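Long-range contact in putative short-chain dehydrogenase/reductase (Burkholderia xenovorans, PDB 5IZ4), which binds ADP in its nucleotide pocket and is probably an NADPH-dependent oxidoreductase of the short-chain dehydrogenase/reductase family, perhaps a 3-oxoacyl-[acyl-carrier-protein] reductase: residues S152-N157 / F247-A252. Numbering follows the deposited sequence.
Sequences STSVVN and FLTAHA
The hydroxyl of Thr249 faces that of Ser154 on the strand, OG1 lying 3.0 Å from Ser154 OG in a close polar contact of two buried groups, and within its own helix OG1 bonds to the carbonyl oxygen of Ala245, one turn earlier. The threonine torsion sets this up: with chi1 at -63°, OG1 stands beside the backbone N, within reach of the Ala245 oxygen, and CG2 lies anti to that N. Both branches thereby meet the serine, Ser154 CB being 3.6 Å from Thr249 OG1 and 3.8 Å from Thr249 CG2. Serine suits the strand position because its short side chain lets the helix come close, the CA atoms of Ser154 and Thr249 being 5.3 Å apart, and still places a hydroxyl beside that of the threonine. Two residues on, the CG2 methyl of Val156 lies 3.9 Å from Thr249 OG1 and only loosely approaches Leu248 CB, at 4.5 Å; the beta-branched valine offers a compact methyl surface well matched to an extended strand. The Leu248 side chain also packs on Leu200, which Val156 touches too. Near the helix end, Arg196 of the adjoining strand hydrogen-bonds through NH1 to the carbonyl oxygen of Leu248 and through NE to Ser152 OG, tying the two segments together. In this Rossmann-type parallel sheet, strand 153-158 runs between strands 97-100 and 195-202; helix 238-250 packs on one face, while on the other Val155, facing away from helix 238-250, packs on Thr136 and Leu143 of helix 118-146.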
ATOM      1  N   SER A 152      -8.475  24.884  -5.932  1.00 20.87           N
ATOM      2  CA  SER A 152      -8.706  23.868  -6.945  1.00 19.55           C
ATOM      3  C   SER A 152     -10.109  23.290  -6.815  1.00 18.95           C
ATOM      4  O   SER A 152     -10.710  23.299  -5.736  1.00 22.98           O
ATOM      5  CB  SER A 152      -7.685  22.741  -6.812  1.00 20.43           C
ATOM      6  OG  SER A 152      -7.697  22.245  -5.482  1.00 19.64           O
ATOM      7  N   THR A 153     -10.627  22.778  -7.925  1.00 17.65           N
ATOM      8  CA  THR A 153     -11.900  22.081  -7.906  1.00 17.23           C
ATOM      9  C   THR A 153     -11.671  20.596  -7.609  1.00 19.33           C
ATOM     10  O   THR A 153     -10.538  20.147  -7.397  1.00 21.82           O
ATOM     11  CB  THR A 153     -12.634  22.310  -9.226  1.00 17.20           C
ATOM     12  OG1 THR A 153     -11.748  22.003 -10.309  1.00 17.55           O
ATOM     13  CG2 THR A 153     -13.068  23.769  -9.338  1.00 18.26           C
ATOM     14  N   SER A 154     -12.750  19.815  -7.581  1.00 15.99           N
ATOM     15  CA  SER A 154     -12.700  18.506  -6.938  1.00 15.39           C
ATOM     16  C   SER A 154     -13.462  17.453  -7.729  1.00 20.16           C
ATOM     17  O   SER A 154     -14.626  17.659  -8.073  1.00 18.49           O
ATOM     18  CB  SER A 154     -13.279  18.596  -5.520  1.00 19.38           C
ATOM     19  OG  SER A 154     -13.338  17.315  -4.915  1.00 18.03           O
ATOM     20  N   VAL A 155     -12.818  16.313  -7.982  1.00 16.28           N
ATOM     21  CA  VAL A 155     -13.482  15.111  -8.490  1.00 14.08           C
ATOM     22  C   VAL A 155     -13.387  14.036  -7.411  1.00 15.15           C
ATOM     23  O   VAL A 155     -12.295  13.752  -6.905  1.00 17.83           O
ATOM     24  CB  VAL A 155     -12.846  14.629  -9.809  1.00 15.02           C
ATOM     25  CG1 VAL A 155     -13.484  13.317 -10.299  1.00 15.49           C
ATOM     26  CG2 VAL A 155     -12.988  15.717 -10.888  1.00 17.02           C
ATOM     27  N   VAL A 156     -14.521  13.432  -7.064  1.00 17.41           N
ATOM     28  CA  VAL A 156     -14.565  12.360  -6.069  1.00 15.67           C
ATOM     29  C   VAL A 156     -15.155  11.124  -6.733  1.00 15.77           C
ATOM     30  O   VAL A 156     -16.299  11.153  -7.211  1.00 17.02           O
ATOM     31  CB  VAL A 156     -15.383  12.756  -4.828  1.00 15.20           C
ATOM     32  CG1 VAL A 156     -15.499  11.576  -3.846  1.00 16.96           C
ATOM     33  CG2 VAL A 156     -14.777  13.984  -4.141  1.00 18.08           C
ATOM     34  N   ASN A 157     -14.381  10.044  -6.759  1.00 17.20           N
ATOM     35  CA  ASN A 157     -14.794   8.783  -7.365  1.00 16.35           C
ATOM     36  C   ASN A 157     -15.214   7.818  -6.267  1.00 18.17           C
ATOM     37  O   ASN A 157     -14.444   7.565  -5.341  1.00 17.06           O
ATOM     38  CB  ASN A 157     -13.645   8.177  -8.177  1.00 16.89           C
ATOM     39  CG  ASN A 157     -13.222   9.063  -9.323  1.00 18.87           C
ATOM     40  OD1 ASN A 157     -14.044   9.772  -9.904  1.00 16.97           O
ATOM     41  ND2 ASN A 157     -11.932   9.034  -9.656  1.00 18.34           N
ATOM     42  N   PHE A 247     -16.184  16.747   2.577  1.00 18.12           N
ATOM     43  CA  PHE A 247     -14.944  17.180   3.213  1.00 20.71           C
ATOM     44  C   PHE A 247     -13.807  17.266   2.206  1.00 19.12           C
ATOM     45  O   PHE A 247     -13.068  18.256   2.172  1.00 20.68           O
ATOM     46  CB  PHE A 247     -14.539  16.244   4.357  1.00 19.57           C
ATOM     47  CG  PHE A 247     -13.095  16.417   4.769  1.00 21.50           C
ATOM     48  CD1 PHE A 247     -12.720  17.466   5.592  1.00 27.21           C
ATOM     49  CD2 PHE A 247     -12.109  15.569   4.279  1.00 22.24           C
ATOM     50  CE1 PHE A 247     -11.402  17.651   5.941  1.00 22.78           C
ATOM     51  CE2 PHE A 247     -10.783  15.756   4.624  1.00 22.34           C
ATOM     52  CZ  PHE A 247     -10.434  16.802   5.454  1.00 22.46           C
ATOM     53  N   LEU A 248     -13.628  16.213   1.399  1.00 18.45           N
ATOM     54  CA  LEU A 248     -12.556  16.213   0.414  1.00 17.94           C
ATOM     55  C   LEU A 248     -12.696  17.380  -0.549  1.00 23.73           C
ATOM     56  O   LEU A 248     -11.690  17.941  -1.004  1.00 23.16           O
ATOM     57  CB  LEU A 248     -12.540  14.888  -0.355  1.00 19.25           C
ATOM     58  CG  LEU A 248     -12.034  13.683   0.442  1.00 19.76           C
ATOM     59  CD1 LEU A 248     -12.083  12.439  -0.428  1.00 22.35           C
ATOM     60  CD2 LEU A 248     -10.613  13.940   0.951  1.00 24.75           C
ATOM     61  N   THR A 249     -13.929  17.765  -0.869  1.00 18.44           N
ATOM     62  CA  THR A 249     -14.132  18.868  -1.798  1.00 16.13           C
ATOM     63  C   THR A 249     -13.854  20.219  -1.149  1.00 19.97           C
ATOM     64  O   THR A 249     -13.137  21.054  -1.711  1.00 20.07           O
ATOM     65  CB  THR A 249     -15.561  18.807  -2.335  1.00 17.85           C
ATOM     66  OG1 THR A 249     -15.719  17.585  -3.062  1.00 18.38           O
ATOM     67  CG2 THR A 249     -15.879  20.016  -3.216  1.00 19.66           C
ATOM     68  N   ALA A 250     -14.398  20.449   0.038  1.00 17.46           N
ATOM     69  CA  ALA A 250     -14.436  21.795   0.586  1.00 16.29           C
ATOM     70  C   ALA A 250     -13.260  22.122   1.500  1.00 19.48           C
ATOM     71  O   ALA A 250     -12.947  23.305   1.682  1.00 22.94           O
ATOM     72  CB  ALA A 250     -15.744  22.004   1.352  1.00 22.41           C
ATOM     73  N   HIS A 251     -12.605  21.118   2.079  1.00 19.30           N
ATOM     74  CA  HIS A 251     -11.693  21.380   3.188  1.00 20.00           C
ATOM     75  C   HIS A 251     -10.367  20.645   3.062  1.00 19.51           C
ATOM     76  O   HIS A 251      -9.644  20.528   4.059  1.00 23.59           O
ATOM     77  CB  HIS A 251     -12.354  21.012   4.516  1.00 21.15           C
ATOM     78  CG  HIS A 251     -13.570  21.825   4.826  1.00 23.37           C
ATOM     79  ND1 HIS A 251     -13.543  23.200   4.899  1.00 25.52           N
ATOM     80  CD2 HIS A 251     -14.846  21.457   5.092  1.00 26.40           C
ATOM     81  CE1 HIS A 251     -14.754  23.647   5.185  1.00 31.09           C
ATOM     82  NE2 HIS A 251     -15.562  22.610   5.308  1.00 25.60           N
ATOM     83  N   ALA A 252     -10.011  20.176   1.871  1.00 18.45           N
ATOM     84  CA  ALA A 252      -8.823  19.338   1.683  1.00 18.84           C
ATOM     85  C   ALA A 252      -7.992  19.795   0.485  1.00 18.37           C
ATOM     86  O   ALA A 252      -7.733  19.016  -0.435  1.00 17.61           O
ATOM     87  CB  ALA A 252      -9.237  17.875   1.523  1.00 16.96           C
TER